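Local coordinates for protein diacylglycerol lipase (Aspergillus oryzae, PDB 5XK2) that probably hydrolyses mono- and diacylglycerols through a serine nucleophile, as a class 3 lipase of the alpha/beta-hydrolase fold, at residues Thr67-Ala72 with Trp121-Val126; Asp172-Ala177 with Asn197-Thr202; Ala229-Thr234 with Phe265-Trp270. All coordinates share one frame; numbering follows the deposited sequence.

Interaction 1 (Thr67-Ala72 with Trp121-Val126)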
loop_
_atom_site.group_PDB
_atom_site.type_symbol
_atom_site.label_atom_id
_atom_site.label_comp_id
_atom_site.label_asym_id
_atom_site.label_seq_id
_atom_site.Cartn_x
_atom_site.Cartn_y
_atom_site.Cartn_z
ATOM N N THR A 67 -14.304 8.208 -9.155
ATOM C CA THR A 67 -13.952 8.358 -10.555
ATOM C C THR A 67 -12.516 8.813 -10.717
ATOM O O THR A 67 -11.692 8.103 -11.288
ATOM C CB THR A 67 -14.880 9.358 -11.264
ATOM O OG1 THR A 67 -16.206 8.818 -11.319
ATOM C CG2 THR A 67 -14.388 9.636 -12.682
ATOM N N ILE A 68 -12.224 10.005 -10.212
ATOM C CA ILE A 68 -10.934 10.621 -10.447
ATOM C C ILE A 68 -10.055 10.632 -9.179
ATOM O O ILE A 68 -8.960 10.082 -9.194
ATOM C CB ILE A 68 -11.110 12.049 -11.040
ATOM C CG1 ILE A 68 -9.856 12.894 -10.841
ATOM C CG2 ILE A 68 -12.327 12.745 -10.477
ATOM C CD1 ILE A 68 -9.976 14.283 -11.433
ATOM N N THR A 69 -10.508 11.267 -8.100
ATOM C CA THR A 69 -9.633 11.465 -6.937
ATOM C C THR A 69 -9.693 10.448 -5.798
ATOM O O THR A 69 -8.851 10.499 -4.915
ATOM C CB THR A 69 -9.880 12.846 -6.298
ATOM O OG1 THR A 69 -11.201 12.885 -5.751
ATOM C CG2 THR A 69 -9.722 13.954 -7.334
ATOM N N ASP A 70 -10.668 9.541 -5.801
ATOM C CA ASP A 70 -10.787 8.541 -4.729
ATOM C C ASP A 70 -10.873 9.204 -3.344
ATOM O O ASP A 70 -10.247 8.743 -2.377
ATOM C CB ASP A 70 -9.614 7.547 -4.782
ATOM C CG ASP A 70 -9.906 6.250 -4.056
ATOM O OD1 ASP A 70 -11.094 5.895 -3.891
ATOM O OD2 ASP A 70 -8.935 5.576 -3.654
ATOM N N THR A 71 -11.657 10.279 -3.285
ATOM C CA THR A 71 -11.911 11.081 -2.085
ATOM C C THR A 71 -13.333 10.856 -1.591
ATOM O O THR A 71 -14.257 10.740 -2.394
ATOM C CB THR A 71 -11.753 12.589 -2.371
ATOM O OG1 THR A 71 -10.438 12.846 -2.870
ATOM C CG2 THR A 71 -11.990 13.420 -1.105
ATOM N N ALA A 72 -13.520 10.819 -0.280
ATOM C CA ALA A 72 -14.866 10.687 0.280
ATOM C C ALA A 72 -14.937 11.452 1.588
ATOM O O ALA A 72 -13.912 11.903 2.097
ATOM C CB ALA A 72 -15.229 9.213 0.491
ATOM N N TRP A 121 -4.834 19.049 -3.793
ATOM C CA TRP A 121 -5.555 20.282 -4.104
ATOM C C TRP A 121 -6.719 19.959 -5.042
ATOM O O TRP A 121 -7.816 20.479 -4.877
ATOM C CB TRP A 121 -4.632 21.332 -4.739
ATOM C CG TRP A 121 -5.372 22.629 -5.049
ATOM C CD1 TRP A 121 -5.679 23.128 -6.283
ATOM C CD2 TRP A 121 -5.904 23.558 -4.098
ATOM N NE1 TRP A 121 -6.358 24.328 -6.152
ATOM C CE2 TRP A 121 -6.506 24.607 -4.822
ATOM C CE3 TRP A 121 -5.913 23.613 -2.699
ATOM C CZ2 TRP A 121 -7.125 25.687 -4.190
ATOM C CZ3 TRP A 121 -6.524 24.685 -2.074
ATOM C CH2 TRP A 121 -7.121 25.713 -2.819
ATOM N N THR A 122 -6.466 19.091 -6.015
ATOM C CA THR A 122 -7.520 18.646 -6.940
ATOM C C THR A 122 -8.679 17.973 -6.193
ATOM O O THR A 122 -9.855 18.262 -6.468
ATOM C CB THR A 122 -6.948 17.691 -8.002
ATOM O OG1 THR A 122 -5.972 18.397 -8.785
ATOM C CG2 THR A 122 -8.066 17.175 -8.921
ATOM N N ALA A 123 -8.344 17.120 -5.230
ATOM C CA ALA A 123 -9.359 16.427 -4.442
ATOM C C ALA A 123 -10.276 17.426 -3.730
ATOM O O ALA A 123 -11.496 17.271 -3.732
ATOM C CB ALA A 123 -8.703 15.490 -3.438
ATOM N N TRP A 124 -9.689 18.450 -3.117
ATOM C CA TRP A 124 -10.469 19.476 -2.442
ATOM C C TRP A 124 -11.327 20.246 -3.436
ATOM O O TRP A 124 -12.494 20.508 -3.178
ATOM C CB TRP A 124 -9.537 20.431 -1.693
ATOM C CG TRP A 124 -10.113 21.786 -1.335
ATOM C CD1 TRP A 124 -9.600 23.005 -1.687
ATOM C CD2 TRP A 124 -11.277 22.061 -0.535
ATOM N NE1 TRP A 124 -10.370 24.015 -1.166
ATOM C CE2 TRP A 124 -11.397 23.467 -0.443
ATOM C CE3 TRP A 124 -12.223 21.256 0.122
ATOM C CZ2 TRP A 124 -12.434 24.091 0.269
ATOM C CZ3 TRP A 124 -13.238 21.872 0.837
ATOM C CH2 TRP A 124 -13.345 23.274 0.898
ATOM N N LYS A 125 -10.738 20.596 -4.576
ATOM C CA LYS A 125 -11.470 21.388 -5.577
ATOM C C LYS A 125 -12.724 20.677 -6.097
ATOM O O LYS A 125 -13.710 21.334 -6.413
ATOM C CB LYS A 125 -10.566 21.741 -6.756
ATOM C CG LYS A 125 -9.578 22.837 -6.461
ATOM C CD LYS A 125 -9.121 23.482 -7.753
ATOM C CE LYS A 125 -10.247 24.271 -8.391
ATOM N NZ LYS A 125 -9.934 24.609 -9.805
ATOM N N VAL A 126 -12.673 19.355 -6.184
ATOM C CA VAL A 126 -13.808 18.574 -6.684
ATOM C C VAL A 126 -15.004 18.674 -5.732
ATOM O O VAL A 126 -16.151 18.660 -6.172
ATOM C CB VAL A 126 -13.406 17.087 -6.895
ATOM C CG1 VAL A 126 -14.633 16.197 -7.087
ATOM C CG2 VAL A 126 -12.482 16.957 -8.099
HETATM O O HOH W 1 -12.820 14.901 -4.256
#
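T69 lays its methyl group against A123, and around this pair the turn leading into strand 71-78 of the alpha/beta-hydrolase sheet packs on helix 118-138. The evidence is the pattern of nearest atoms: T69 CG2 stands 3.8 Å from A123 CA and 4.0 Å from T122 CG2. V126, one helical turn beyond T122, adds its CG2 at 4.1 Å from T69 CG2, which places the methyl between the side chains of T122 and V126, over the backbone of A123. I68 lies farther out, its CD1 only grazing T122 CG2 at 4.3 Å. From the other end of the turn T71 brings its hydroxyl in, with OG1 3.2 Å from A123 CB, a close approach that the small alanine permits.

No direct hydrogen bond joins the two segments, so apolar contact and one bridging water do the joining. T69 turns its methyl and hydroxyl to different tasks: with chi1 at 66°, OG1 sits between its own N and carbonyl carbon while CG2 is left to face the helix. That OG1 is also hydrogen-bonded to D65 OD2, which ties it to the end of the preceding strand. T122 OG1 is bonded to L118 O one turn back, leaving CG2 as the branch that meets the turn. Helix 154-168 reaches the inner side of the contact, where I158 touches both T71 and A123. The bridging water donates to T69 OG1 at 3.0 Å and to A123 O at 2.8 Å.

Interaction 2 (Asp172-Ala177 with Asn197-Thr202)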
loop_
_atom_site.group_PDB
_atom_site.type_symbol
_atom_site.label_atom_id
_atom_site.label_comp_id
_atom_site.label_asym_id
_atom_site.label_seq_id
_atom_site.Cartn_x
_atom_site.Cartn_y
_atom_site.Cartn_z
ATOM N N ASP A 172 -13.831 30.140 9.891
ATOM C CA ASP A 172 -12.722 30.128 10.816
ATOM C C ASP A 172 -12.439 28.664 11.120
ATOM O O ASP A 172 -12.606 28.192 12.244
ATOM C CB ASP A 172 -13.146 30.922 12.065
ATOM C CG ASP A 172 -12.058 31.056 13.110
ATOM O OD1 ASP A 172 -10.866 31.095 12.745
ATOM O OD2 ASP A 172 -12.415 31.142 14.310
ATOM N N ALA A 173 -11.747 28.028 10.183
ATOM C CA ALA A 173 -11.616 26.565 10.245
ATOM C C ALA A 173 -10.548 26.157 11.252
ATOM O O ALA A 173 -9.474 26.758 11.294
ATOM C CB ALA A 173 -11.287 26.010 8.884
ATOM N N ILE A 174 -10.875 25.165 12.078
ATOM C CA ILE A 174 -9.929 24.558 13.002
ATOM C C ILE A 174 -9.493 23.238 12.382
ATOM O O ILE A 174 -10.343 22.387 12.059
ATOM C CB ILE A 174 -10.560 24.267 14.384
ATOM C CG1 ILE A 174 -11.394 25.446 14.911
ATOM C CG2 ILE A 174 -9.486 23.812 15.379
ATOM C CD1 ILE A 174 -10.620 26.732 15.061
ATOM N N LEU A 175 -8.189 23.056 12.216
ATOM C CA LEU A 175 -7.682 21.896 11.474
ATOM C C LEU A 175 -7.172 20.799 12.391
ATOM O O LEU A 175 -6.292 21.044 13.205
ATOM C CB LEU A 175 -6.548 22.339 10.540
ATOM C CG LEU A 175 -5.780 21.218 9.824
ATOM C CD1 LEU A 175 -6.683 20.410 8.851
ATOM C CD2 LEU A 175 -4.561 21.799 9.072
ATOM N N TYR A 176 -7.714 19.590 12.259
ATOM C CA TYR A 176 -7.099 18.429 12.905
ATOM C C TYR A 176 -6.633 17.488 11.815
ATOM O O TYR A 176 -7.447 16.857 11.137
ATOM C CB TYR A 176 -8.070 17.723 13.871
ATOM C CG TYR A 176 -8.507 18.587 15.039
ATOM C CD1 TYR A 176 -9.509 19.549 14.881
ATOM C CD2 TYR A 176 -7.886 18.485 16.274
ATOM C CE1 TYR A 176 -9.909 20.359 15.953
ATOM C CE2 TYR A 176 -8.265 19.289 17.337
ATOM C CZ TYR A 176 -9.284 20.206 17.174
ATOM O OH TYR A 176 -9.661 21.002 18.232
ATOM N N ALA A 177 -5.319 17.411 11.630
ATOM C CA ALA A 177 -4.758 16.635 10.530
ATOM C C ALA A 177 -3.921 15.499 11.082
ATOM O O ALA A 177 -2.736 15.657 11.338
ATOM C CB ALA A 177 -3.916 17.545 9.643
ATOM N N ASN A 197 -4.674 27.801 14.630
ATOM C CA ASN A 197 -5.699 26.749 14.787
ATOM C C ASN A 197 -5.376 25.523 13.951
ATOM O O ASN A 197 -6.271 24.938 13.337
ATOM C CB ASN A 197 -7.093 27.272 14.405
ATOM C CG ASN A 197 -7.535 28.474 15.235
ATOM O OD1 ASN A 197 -7.938 29.506 14.680
ATOM N ND2 ASN A 197 -7.459 28.351 16.545
ATOM N N ASN A 198 -4.099 25.144 13.941
ATOM C CA ASN A 198 -3.613 23.952 13.247
ATOM C C ASN A 198 -3.160 22.878 14.207
ATOM O O ASN A 198 -2.248 23.108 15.011
ATOM C CB ASN A 198 -2.442 24.301 12.343
ATOM C CG ASN A 198 -2.806 25.348 11.306
ATOM O OD1 ASN A 198 -3.765 25.177 10.573
ATOM N ND2 ASN A 198 -2.038 26.435 11.253
ATOM N N TYR A 199 -3.768 21.699 14.123
ATOM C CA TYR A 199 -3.275 20.570 14.912
ATOM C C TYR A 199 -2.942 19.411 13.989
ATOM O O TYR A 199 -3.798 18.566 13.667
ATOM C CB TYR A 199 -4.333 20.177 15.954
ATOM C CG TYR A 199 -4.740 21.382 16.751
ATOM C CD1 TYR A 199 -3.923 21.851 17.775
ATOM C CD2 TYR A 199 -5.909 22.080 16.460
ATOM C CE1 TYR A 199 -4.261 23.011 18.490
ATOM C CE2 TYR A 199 -6.263 23.236 17.181
ATOM C CZ TYR A 199 -5.420 23.685 18.198
ATOM O OH TYR A 199 -5.724 24.812 18.934
ATOM N N ARG A 200 -1.657 19.311 13.673
ATOM C CA ARG A 200 -1.147 18.280 12.783
ATOM C C ARG A 200 -0.378 17.265 13.609
ATOM O O ARG A 200 0.503 17.637 14.400
ATOM C CB ARG A 200 -0.243 18.877 11.692
ATOM C CG ARG A 200 0.376 17.777 10.787
ATOM C CD ARG A 200 1.265 18.375 9.700
ATOM N NE ARG A 200 2.472 19.024 10.238
ATOM C CZ ARG A 200 3.580 18.387 10.628
ATOM N NH1 ARG A 200 3.658 17.055 10.551
ATOM N NH2 ARG A 200 4.630 19.093 11.073
ATOM N N PHE A 201 -0.719 15.990 13.435
ATOM C CA PHE A 201 -0.137 14.919 14.249
ATOM C C PHE A 201 0.747 13.985 13.469
ATOM O O PHE A 201 0.506 13.699 12.301
ATOM C CB PHE A 201 -1.255 14.100 14.909
ATOM C CG PHE A 201 -2.110 14.916 15.825
ATOM C CD1 PHE A 201 -3.174 15.639 15.320
ATOM C CD2 PHE A 201 -1.837 14.975 17.177
ATOM C CE1 PHE A 201 -3.979 16.410 16.159
ATOM C CE2 PHE A 201 -2.611 15.750 18.023
ATOM C CZ PHE A 201 -3.688 16.476 17.509
ATOM N N THR A 202 1.773 13.484 14.148
ATOM C CA THR A 202 2.578 12.378 13.647
ATOM C C THR A 202 2.710 11.333 14.741
ATOM O O THR A 202 2.480 11.615 15.924
ATOM C CB THR A 202 3.983 12.811 13.273
ATOM O OG1 THR A 202 4.611 13.340 14.455
ATOM C CG2 THR A 202 3.963 13.883 12.152
HETATM O O HOH W 2 -8.675 32.256 15.006
#
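The rings of Y176 and Y199 lie side by side and point the same way from neighbouring strands, with planes 26° apart and centroids separated by 5.1 Å. They are slid so far that they barely overlap: Y199 CD2 stands over one face of Y176, 3.8 Å above the plane and offset toward the rim. At the edge of the Y176 ring is F201 CE1, and at the edge of the Y199 ring, in its plane, is I174 CG2, 3.7 Å from Y199 CE2. Both tyrosines hold CG anti to the carbonyl carbon, beside the backbone N, which gives the rings their common direction. The other face of the sheet carries L175, N198, A177 and R200.

Beneath the rings, strands 173-178 and 198-203 run parallel (3° between the axes of 173-177 and 198-202), as the outer members of a beta-alpha-beta unit whose crossover is helix 186-195. Four backbone hydrogen bonds set the register: N197 O accepts from L175 N at 2.9 Å, L175 O from Y199 N at 2.8 Å, Y199 O from A177 N, and A177 O from F201 N. The first is nearly straight, at 178° about the hydrogen. Y199 O and A177 O each receive a CA-H contact as well, from Y176 and R200.

At the start of the pair, I174 CD1 meets the amide of N197, 3.5 Å from its CG. N198 OD1 passes L175 CD2 at 3.8 Å while it accepts from R167 NH1. The chemistry therefore divides: main-chain bonds fix the strand register, the ring contacts between the strands are mainly dispersive, and W21, F18 and the bond from Y176 OH to D17 OD2 join helix 14-27 to the face that carries Y176 and Y199.

Interaction 3 (Ala229-Thr234 with Phe265-Trp270)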
loop_
_atom_site.group_PDB
_atom_site.type_symbol
_atom_site.label_atom_id
_atom_site.label_comp_id
_atom_site.label_asym_id
_atom_site.label_seq_id
_atom_site.Cartn_x
_atom_site.Cartn_y
_atom_site.Cartn_z
ATOM N N ALA A 229 3.639 7.412 21.987
ATOM C CA ALA A 229 3.069 6.228 22.632
ATOM C C ALA A 229 3.158 4.984 21.736
ATOM O O ALA A 229 3.056 5.100 20.517
ATOM C CB ALA A 229 1.615 6.507 22.992
ATOM N N PRO A 230 3.285 3.784 22.331
ATOM C CA PRO A 230 3.190 2.560 21.530
ATOM C C PRO A 230 1.810 2.414 20.862
ATOM O O PRO A 230 0.789 2.952 21.357
ATOM C CB PRO A 230 3.406 1.437 22.559
ATOM C CG PRO A 230 4.117 2.090 23.694
ATOM C CD PRO A 230 3.557 3.494 23.753
ATOM N N ASP A 231 1.768 1.668 19.759
ATOM C CA ASP A 231 0.497 1.307 19.135
ATOM C C ASP A 231 -0.503 0.718 20.127
ATOM O O ASP A 231 -0.128 -0.085 20.983
ATOM C CB ASP A 231 0.685 0.246 18.048
ATOM C CG ASP A 231 1.533 0.705 16.884
ATOM O OD1 ASP A 231 1.801 1.913 16.738
ATOM O OD2 ASP A 231 1.919 -0.188 16.097
ATOM N N ASN A 232 -1.766 1.120 19.990
ATOM C CA ASN A 232 -2.883 0.499 20.719
ATOM C C ASN A 232 -2.686 0.620 22.214
ATOM O O ASN A 232 -2.863 -0.341 22.967
ATOM C CB ASN A 232 -3.037 -0.962 20.305
ATOM C CG ASN A 232 -4.432 -1.511 20.555
ATOM O OD1 ASN A 232 -5.354 -0.785 20.944
ATOM N ND2 ASN A 232 -4.595 -2.803 20.306
ATOM N N THR A 233 -2.289 1.817 22.641
ATOM C CA THR A 233 -2.196 2.112 24.059
ATOM C C THR A 233 -2.788 3.488 24.317
ATOM O O THR A 233 -2.902 4.294 23.409
ATOM C CB THR A 233 -0.733 2.091 24.596
ATOM O OG1 THR A 233 0.013 3.179 24.024
ATOM C CG2 THR A 233 -0.056 0.755 24.295
ATOM N N THR A 234 -3.125 3.749 25.572
ATOM C CA THR A 234 -3.654 5.057 25.952
ATOM C C THR A 234 -2.527 6.079 25.924
ATOM O O THR A 234 -1.515 5.898 26.581
ATOM C CB THR A 234 -4.282 5.012 27.353
ATOM O OG1 THR A 234 -5.409 4.125 27.335
ATOM C CG2 THR A 234 -4.735 6.419 27.795
ATOM N N PHE A 265 4.840 1.086 8.661
ATOM C CA PHE A 265 3.480 1.467 8.337
ATOM C C PHE A 265 2.489 1.233 9.487
ATOM O O PHE A 265 1.512 1.959 9.612
ATOM C CB PHE A 265 2.990 0.746 7.081
ATOM C CG PHE A 265 1.771 1.372 6.513
ATOM C CD1 PHE A 265 1.865 2.531 5.773
ATOM C CD2 PHE A 265 0.515 0.853 6.795
ATOM C CE1 PHE A 265 0.738 3.139 5.280
ATOM C CE2 PHE A 265 -0.627 1.459 6.300
ATOM C CZ PHE A 265 -0.514 2.602 5.545
ATOM N N HIS A 266 2.761 0.261 10.352
ATOM C CA HIS A 266 1.899 0.029 11.513
ATOM C C HIS A 266 1.659 1.332 12.293
ATOM O O HIS A 266 0.569 1.559 12.806
ATOM C CB HIS A 266 2.518 -1.032 12.433
ATOM C CG HIS A 266 3.806 -0.605 13.065
ATOM N ND1 HIS A 266 3.869 -0.050 14.327
ATOM C CD2 HIS A 266 5.076 -0.600 12.587
ATOM C CE1 HIS A 266 5.128 0.250 14.613
ATOM N NE2 HIS A 266 5.879 -0.075 13.577
ATOM N N SER A 267 2.674 2.193 12.346
ATOM C CA SER A 267 2.575 3.454 13.099
ATOM C C SER A 267 1.517 4.381 12.511
ATOM O O SER A 267 0.951 5.218 13.207
ATOM C CB SER A 267 3.926 4.173 13.123
ATOM O OG SER A 267 4.861 3.388 13.867
ATOM N N HIS A 268 1.245 4.218 11.219
ATOM C CA HIS A 268 0.323 5.113 10.519
ATOM C C HIS A 268 -1.121 4.958 10.965
ATOM O O HIS A 268 -1.902 5.903 10.826
ATOM C CB HIS A 268 0.397 4.867 8.993
ATOM C CG HIS A 268 -0.359 5.869 8.173
ATOM N ND1 HIS A 268 -0.089 7.222 8.213
ATOM C CD2 HIS A 268 -1.329 5.705 7.239
ATOM C CE1 HIS A 268 -0.882 7.850 7.356
ATOM N NE2 HIS A 268 -1.642 6.951 6.751
ATOM N N VAL A 269 -1.503 3.768 11.433
ATOM C CA VAL A 269 -2.914 3.532 11.689
ATOM C C VAL A 269 -3.302 3.729 13.144
ATOM O O VAL A 269 -4.486 3.650 13.459
ATOM C CB VAL A 269 -3.346 2.124 11.210
ATOM C CG1 VAL A 269 -2.922 1.940 9.760
ATOM C CG2 VAL A 269 -2.722 1.034 12.077
ATOM N N TRP A 270 -2.326 4.024 14.013
ATOM C CA TRP A 270 -2.633 4.224 15.427
ATOM C C TRP A 270 -2.368 5.678 15.815
ATOM O O TRP A 270 -1.246 6.027 16.177
ATOM C CB TRP A 270 -1.761 3.282 16.291
ATOM C CG TRP A 270 -2.040 1.834 16.032
ATOM C CD1 TRP A 270 -1.323 0.987 15.241
ATOM C CD2 TRP A 270 -3.143 1.063 16.552
ATOM N NE1 TRP A 270 -1.910 -0.270 15.233
ATOM C CE2 TRP A 270 -3.024 -0.240 16.026
ATOM C CE3 TRP A 270 -4.217 1.360 17.391
ATOM C CZ2 TRP A 270 -3.945 -1.253 16.325
ATOM C CZ3 TRP A 270 -5.125 0.335 17.700
ATOM C CH2 TRP A 270 -4.978 -0.943 17.163
HETATM O O HOH W 3 4.365 2.960 16.513
#
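D231 and H266 make the single direct hydrogen bond of this contact between two loops that follow strands 224-227 and 240-243. H266 ND1 donates to D231 OD2 over 2.6 Å, at 160° about the hydrogen. The carboxylate oxygen uses its syn lone pair, and it lies nearly in the imidazole plane, so the bond enters at the ring edge although carboxylate and ring planes are 64° apart. H266 holds CG between its own N and carbonyl carbon, which brings the ring to the aspartate, with its ND1 edge turned toward OD2.

Water supplies a second polar link. It donates to D231 OD1 at 2.8 Å and to S267 OG at 2.7 Å, while S267 OG is hydrogen-bonded to D205 OD1 as well. Both oxygens of the D231 carboxylate are thereby engaged.

CH-pi contacts make the third group, and they lie on the same indole. D231 CB sits over the five-membered ring of W270, 3.7 Å from its centroid and 20° off the normal; N232 CB covers the six-membered ring from the same 3.7 Å. The N232 amide is nearly parallel to the indole, with OD1 3.4 Å from W270 CZ3. Outside the two segments, H274 also stacks with the W270 ring.

H268, on the second segment, is hydrogen-bonded to S153 OG and D206 OD2, an array consistent with a lipase Ser-His-Asp triad. The contact therefore anchors residues on both sides of H268 in sequence to the 229-234 loop, while the carboxylate of D231 would be expected to favour a proton on ND1 of H266.

Overall arrangement
Interactions 1 and 2 both reach the mixed sheet of the hydrolase fold, through strand 71-78 and through strands 173-178 and 198-203; their centres are 20 Å apart and their nearest atoms about 9 Å. Helix 154-168 connects them, touching T71 and A123 in the first and L175 and A177 in the second. It follows S153, the probable nucleophile. Interaction 3 brings in the probable triad histidine, H268, from a loop beyond the sheet. Its nearest atoms are about 7 Å from interaction 2 and about 13 Å from interaction 1. H203, directly after segment 197-202, touches D231 and W270, so strand 198-203 leads from interaction 2 to interaction 3.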